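PDB 2ITM: xylulose kinase from Escherichia coli, which catalyses the ATP-dependent phosphorylation of D-xylulose to D-xylulose 5-phosphate and, less efficiently, that of 1-deoxy-D-xylulose. Local coordinates for residues Q413-T418 and E452-P457; G242-N247 and E444-L449. All blocks are in the same frame, centred on the assembly; numbering follows the deposited sequence.

Interaction 1 (Q413-T418 and E452-P457)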
loop_
_atom_site.group_PDB
_atom_site.type_symbol
_atom_site.label_atom_id
_atom_site.label_comp_id
_atom_site.label_asym_id
_atom_site.label_seq_id
_atom_site.Cartn_x
_atom_site.Cartn_y
_atom_site.Cartn_z
ATOM N N GLN A 413 -11.840 9.170 -29.936
ATOM C CA GLN A 413 -10.761 9.336 -30.897
ATOM C C GLN A 413 -9.683 10.288 -30.387
ATOM O O GLN A 413 -9.942 11.454 -30.115
ATOM C CB GLN A 413 -11.304 9.824 -32.234
ATOM C CG GLN A 413 -10.216 10.168 -33.243
ATOM C CD GLN A 413 -10.759 10.679 -34.554
ATOM O OE1 GLN A 413 -10.424 11.775 -34.987
ATOM N NE2 GLN A 413 -11.587 9.887 -35.192
ATOM N N LEU A 414 -8.463 9.793 -30.262
ATOM C CA LEU A 414 -7.377 10.622 -29.746
ATOM C C LEU A 414 -6.352 10.986 -30.811
ATOM O O LEU A 414 -5.641 10.129 -31.328
ATOM C CB LEU A 414 -6.717 9.927 -28.543
ATOM C CG LEU A 414 -7.660 9.404 -27.467
ATOM C CD1 LEU A 414 -6.923 8.680 -26.409
ATOM C CD2 LEU A 414 -8.474 10.506 -26.926
ATOM N N ASP A 415 -6.286 12.274 -31.122
ATOM C CA ASP A 415 -5.364 12.819 -32.116
ATOM C C ASP A 415 -4.023 13.194 -31.476
ATOM O O ASP A 415 -3.918 14.209 -30.751
ATOM C CB ASP A 415 -5.928 14.086 -32.742
ATOM C CG ASP A 415 -7.154 13.835 -33.593
ATOM O OD1 ASP A 415 -7.248 12.763 -34.208
ATOM O OD2 ASP A 415 -8.019 14.721 -33.662
ATOM N N TYR A 416 -2.999 12.400 -31.744
ATOM C CA TYR A 416 -1.668 12.700 -31.257
ATOM C C TYR A 416 -0.975 13.748 -32.110
ATOM O O TYR A 416 -0.882 13.622 -33.322
ATOM C CB TYR A 416 -0.819 11.446 -31.190
ATOM C CG TYR A 416 0.519 11.647 -30.545
ATOM C CD1 TYR A 416 0.641 12.340 -29.361
ATOM C CD2 TYR A 416 1.661 11.144 -31.119
ATOM C CE1 TYR A 416 1.857 12.520 -28.773
ATOM C CE2 TYR A 416 2.878 11.318 -30.535
ATOM C CZ TYR A 416 2.974 12.008 -29.364
ATOM O OH TYR A 416 4.200 12.174 -28.781
ATOM N N ARG A 417 -0.490 14.787 -31.454
ATOM C CA ARG A 417 0.280 15.812 -32.123
ATOM C C ARG A 417 1.566 16.102 -31.355
ATOM O O ARG A 417 1.660 15.815 -30.171
ATOM C CB ARG A 417 -0.562 17.072 -32.258
ATOM C CG ARG A 417 -1.973 16.843 -32.727
ATOM C CD ARG A 417 -2.785 18.105 -32.815
ATOM N NE ARG A 417 -4.098 17.899 -33.402
ATOM C CZ ARG A 417 -4.356 17.933 -34.695
ATOM N NH1 ARG A 417 -3.394 18.156 -35.566
ATOM N NH2 ARG A 417 -5.586 17.734 -35.125
ATOM N N THR A 418 2.551 16.666 -32.042
ATOM C CA THR A 418 3.795 17.097 -31.417
ATOM C C THR A 418 3.863 18.603 -31.266
ATOM O O THR A 418 3.273 19.335 -32.039
ATOM C CB THR A 418 4.997 16.626 -32.238
ATOM O OG1 THR A 418 4.607 16.454 -33.599
ATOM C CG2 THR A 418 5.415 15.248 -31.814
ATOM N N GLU A 452 0.133 13.699 -35.810
ATOM C CA GLU A 452 1.122 12.649 -35.846
ATOM C C GLU A 452 0.488 11.278 -36.044
ATOM O O GLU A 452 0.976 10.472 -36.817
ATOM C CB GLU A 452 1.936 12.670 -34.563
ATOM C CG GLU A 452 3.238 11.904 -34.640
ATOM C CD GLU A 452 4.131 12.382 -35.762
ATOM O OE1 GLU A 452 4.603 13.526 -35.692
ATOM O OE2 GLU A 452 4.360 11.611 -36.712
ATOM N N GLN A 453 -0.608 11.029 -35.337
ATOM C CA GLN A 453 -1.332 9.767 -35.425
ATOM C C GLN A 453 -2.700 9.891 -34.776
ATOM O O GLN A 453 -2.836 10.467 -33.708
ATOM C CB GLN A 453 -0.548 8.631 -34.759
ATOM C CG GLN A 453 -1.257 7.266 -34.806
ATOM C CD GLN A 453 -0.491 6.150 -34.142
ATOM O OE1 GLN A 453 0.459 6.389 -33.417
ATOM N NE2 GLN A 453 -0.909 4.927 -34.389
ATOM N N SER A 454 -3.708 9.343 -35.433
ATOM C CA SER A 454 -5.062 9.373 -34.925
ATOM C C SER A 454 -5.521 7.982 -34.452
ATOM O O SER A 454 -5.499 7.024 -35.206
ATOM C CB SER A 454 -6.011 9.892 -35.989
ATOM O OG SER A 454 -6.304 11.254 -35.791
ATOM N N HIS A 455 -5.947 7.901 -33.200
ATOM C CA HIS A 455 -6.305 6.636 -32.590
ATOM C C HIS A 455 -7.801 6.461 -32.489
ATOM O O HIS A 455 -8.458 7.173 -31.758
ATOM C CB HIS A 455 -5.687 6.520 -31.218
ATOM C CG HIS A 455 -4.199 6.462 -31.234
ATOM N ND1 HIS A 455 -3.502 5.277 -31.193
ATOM C CD2 HIS A 455 -3.271 7.441 -31.274
ATOM C CE1 HIS A 455 -2.210 5.528 -31.214
ATOM N NE2 HIS A 455 -2.043 6.833 -31.264
ATOM N N LEU A 456 -8.333 5.501 -33.229
ATOM C CA LEU A 456 -9.725 5.142 -33.076
ATOM C C LEU A 456 -9.921 3.999 -32.110
ATOM O O LEU A 456 -9.157 3.059 -32.084
ATOM C CB LEU A 456 -10.378 4.845 -34.416
ATOM C CG LEU A 456 -11.029 6.038 -35.092
ATOM C CD1 LEU A 456 -10.820 5.950 -36.566
ATOM C CD2 LEU A 456 -12.497 6.130 -34.774
ATOM N N PRO A 457 -10.948 4.115 -31.289
ATOM C CA PRO A 457 -11.311 3.056 -30.355
ATOM C C PRO A 457 -11.560 1.743 -31.074
ATOM O O PRO A 457 -12.324 1.702 -32.022
ATOM C CB PRO A 457 -12.603 3.571 -29.722
ATOM C CG PRO A 457 -12.846 4.906 -30.312
ATOM C CD PRO A 457 -12.066 5.026 -31.548
#

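Interaction 2 (G242-N247 and E444-L449)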
loop_
_atom_site.group_PDB
_atom_site.type_symbol
_atom_site.label_atom_id
_atom_site.label_comp_id
_atom_site.label_asym_id
_atom_site.label_seq_id
_atom_site.Cartn_x
_atom_site.Cartn_y
_atom_site.Cartn_z
ATOM N N GLY A 242 -4.190 25.575 -30.775
ATOM C CA GLY A 242 -5.118 25.770 -31.849
ATOM C C GLY A 242 -6.512 25.440 -31.406
ATOM O O GLY A 242 -7.427 25.249 -32.182
ATOM N N MET A 243 -6.674 25.388 -30.097
ATOM C CA MET A 243 -7.954 25.098 -29.513
ATOM C C MET A 243 -8.788 26.348 -29.354
ATOM O O MET A 243 -8.494 27.199 -28.543
ATOM C CB MET A 243 -7.779 24.358 -28.188
ATOM C CG MET A 243 -8.647 23.133 -28.037
ATOM S SD MET A 243 -7.900 21.565 -28.436
ATOM C CE MET A 243 -7.271 21.878 -30.041
ATOM N N VAL A 244 -9.838 26.448 -30.148
ATOM C CA VAL A 244 -10.269 27.724 -30.669
ATOM C C VAL A 244 -11.780 27.818 -30.891
ATOM O O VAL A 244 -12.358 28.876 -30.732
ATOM C CB VAL A 244 -9.491 28.075 -31.934
ATOM C CG1 VAL A 244 -10.400 28.571 -33.019
ATOM C CG2 VAL A 244 -8.376 29.044 -31.632
ATOM N N ASP A 245 -12.413 26.710 -31.242
ATOM C CA ASP A 245 -13.848 26.706 -31.495
ATOM C C ASP A 245 -14.617 25.682 -30.667
ATOM O O ASP A 245 -14.057 24.713 -30.187
ATOM C CB ASP A 245 -14.134 26.487 -32.976
ATOM C CG ASP A 245 -13.817 27.695 -33.799
ATOM O OD1 ASP A 245 -14.210 28.804 -33.449
ATOM O OD2 ASP A 245 -13.179 27.614 -34.855
ATOM N N ALA A 246 -15.915 25.906 -30.535
ATOM C CA ALA A 246 -16.790 25.030 -29.785
ATOM C C ALA A 246 -16.528 23.549 -30.013
ATOM O O ALA A 246 -16.457 23.085 -31.141
ATOM C CB ALA A 246 -18.222 25.355 -30.065
ATOM N N ASN A 247 -16.383 22.825 -28.911
ATOM C CA ASN A 247 -16.154 21.390 -28.913
ATOM C C ASN A 247 -14.772 20.937 -29.354
ATOM O O ASN A 247 -14.536 19.755 -29.504
ATOM C CB ASN A 247 -17.240 20.659 -29.700
ATOM C CG ASN A 247 -18.631 20.930 -29.165
ATOM O OD1 ASN A 247 -18.941 20.612 -28.027
ATOM N ND2 ASN A 247 -19.466 21.529 -29.986
ATOM N N GLU A 444 -5.769 31.369 -40.267
ATOM C CA GLU A 444 -4.429 31.615 -40.762
ATOM C C GLU A 444 -3.381 31.560 -39.651
ATOM O O GLU A 444 -2.327 30.972 -39.822
ATOM C CB GLU A 444 -4.353 32.965 -41.494
ATOM C CG GLU A 444 -5.389 33.168 -42.589
ATOM C CD GLU A 444 -5.171 34.447 -43.394
ATOM O OE1 GLU A 444 -4.037 34.681 -43.844
ATOM O OE2 GLU A 444 -6.140 35.206 -43.585
ATOM N N LEU A 445 -3.653 32.204 -38.530
ATOM C CA LEU A 445 -2.592 32.541 -37.594
ATOM C C LEU A 445 -2.534 31.555 -36.431
ATOM O O LEU A 445 -1.537 31.481 -35.725
ATOM C CB LEU A 445 -2.762 33.964 -37.067
ATOM C CG LEU A 445 -2.670 35.108 -38.060
ATOM C CD1 LEU A 445 -3.260 36.328 -37.462
ATOM C CD2 LEU A 445 -1.247 35.340 -38.451
ATOM N N LEU A 446 -3.618 30.788 -36.244
ATOM C CA LEU A 446 -3.743 29.852 -35.138
ATOM C C LEU A 446 -3.964 28.431 -35.629
ATOM O O LEU A 446 -5.038 27.880 -35.473
ATOM C CB LEU A 446 -4.884 30.264 -34.212
ATOM C CG LEU A 446 -4.888 31.647 -33.550
ATOM C CD1 LEU A 446 -6.138 31.841 -32.777
ATOM C CD2 LEU A 446 -3.681 31.868 -32.693
ATOM N N PRO A 447 -2.934 27.835 -36.211
ATOM C CA PRO A 447 -3.049 26.503 -36.786
ATOM C C PRO A 447 -2.967 25.443 -35.698
ATOM O O PRO A 447 -2.355 25.667 -34.662
ATOM C CB PRO A 447 -1.810 26.425 -37.658
ATOM C CG PRO A 447 -0.817 27.187 -36.927
ATOM C CD PRO A 447 -1.530 28.262 -36.173
ATOM N N GLN A 448 -3.587 24.298 -35.940
ATOM C CA GLN A 448 -3.379 23.141 -35.096
ATOM C C GLN A 448 -1.941 22.702 -35.185
ATOM O O GLN A 448 -1.265 23.017 -36.146
ATOM C CB GLN A 448 -4.289 22.024 -35.534
ATOM C CG GLN A 448 -5.183 21.550 -34.454
ATOM C CD GLN A 448 -6.616 21.804 -34.775
ATOM O OE1 GLN A 448 -7.072 22.936 -34.721
ATOM N NE2 GLN A 448 -7.334 20.758 -35.125
ATOM N N LEU A 449 -1.460 21.989 -34.179
ATOM C CA LEU A 449 -0.169 21.339 -34.296
ATOM C C LEU A 449 -0.226 20.202 -35.287
ATOM O O LEU A 449 -1.293 19.759 -35.678
ATOM C CB LEU A 449 0.337 20.839 -32.951
ATOM C CG LEU A 449 0.348 21.839 -31.799
ATOM C CD1 LEU A 449 0.152 21.116 -30.504
ATOM C CD2 LEU A 449 1.621 22.642 -31.769
HETATM O O HOH W 1 -7.420 26.332 -35.284
#

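Interaction 1 (Q413-T418 and E452-P457)
Strands 414-417 and 451-455 pair antiparallel at one margin of the mixed sheet in the C-terminal actin-ATPase-like domain, where 451-455 is the outermost strand. L414 and H455 form a hydrogen-bonded pair, closed in both directions: L414 N bonds H455 O (3.0 Å) and H455 N bonds L414 O (2.9 Å). The next hydrogen-bonded pair is Y416 with Q453, Y416 N meeting Q453 O at 2.8 Å. Here the register slips by a classic beta bulge, for E452 and Q453 both face Y416. Y416 O is accordingly gripped by two donors, the closer being E452 N at 2.7 Å and the longer Q453 N at 3.3 Å. With chi1 at -173°, the Y416 ring extends away from its own backbone N and runs alongside E452, CD2 lying 3.8 Å from E452 CB; ring and carboxylate planes are 63° apart. In the non-hydrogen-bonded pair between, on the other face of the sheet, S454 OG is modelled 2.4 Å from D415 OD1, too short for a normal hydrogen bond, so its exact length is doubtful. The H455 ring sets its edge against L414 O, with CD2 3.6 Å from that oxygen in the ring plane. R403 NE hydrogen-bonds the neighbouring ring nitrogen, H455 NE2; R403 also bonds Q453 OE1 and makes a cation-pi contact with Y416. Helix 400-410, which carries R403, covers the face bearing L414, Y416, Q453 and H455, and strand 390-393 continues the sheet beyond 414-417.

Interaction 2 (G242-N247 and E444-L449)
G242 and V244 meet the turn 446-448 through one apolar touch, one close backbone approach and a water. V244 CG2 lies 3.8 Å from L446 CD1, the two side chains crossing at an angle with methyl against methyl. L446 places its CG opposite the carbonyl carbon (chi1 -58°) and sends the branch across to the valine from just past the end of helix 442-445. Beside this, the bare CA of G242 comes within 3.9 Å of P447 O. Q448 reaches back to the same glycine, its chain bent at CG, until OE1 stands 3.5 Å from G242 O; both are acceptors, so this is no direct hydrogen bond. No direct hydrogen bond joins the two segments at all. A water spans them instead, 2.8 Å from L446 O and a longer 3.3 Å from G242 O; it can donate to either carbonyl, although more acceptors lie around it than it has protons. G242 ends helix 233-241 in a Schellman motif, with phi at 96° and two bonds back into the last turn. This positive phi is one that glycine readily adopts, and P447 O lies close over the bare CA where the turn approaches the helix end. Further out, L446 packs on V239 of that same helix and on R430 and I434 of helix 424-436, so its side chain sits between the two. On the other segment, Q248 OE1 takes bonds from V244 N and D245 N as the chain leaves the helix. H279 NE2 bonds M243 O, and R284 forms a salt bridge with D245 OD1.

The centres of interactions 1 and 2 lie about 16 Å apart, on the same side of the chain's centre. Their segments alternate along the sequence: 242-247, 413-418, 444-449, then 452-457, so the chain passes from helix 442-445 through the turn of interaction 2 directly into the edge strand of interaction 1. The contacts also touch, R417 NH1 making a weak hydrogen bond to L449 O. Interaction 2 joins this turn to the connection from helix 233-241 to strand 249-253; strand 249-253 belongs to the same sheet as interaction 1. Both lie away from the xylulose pocket and from D233.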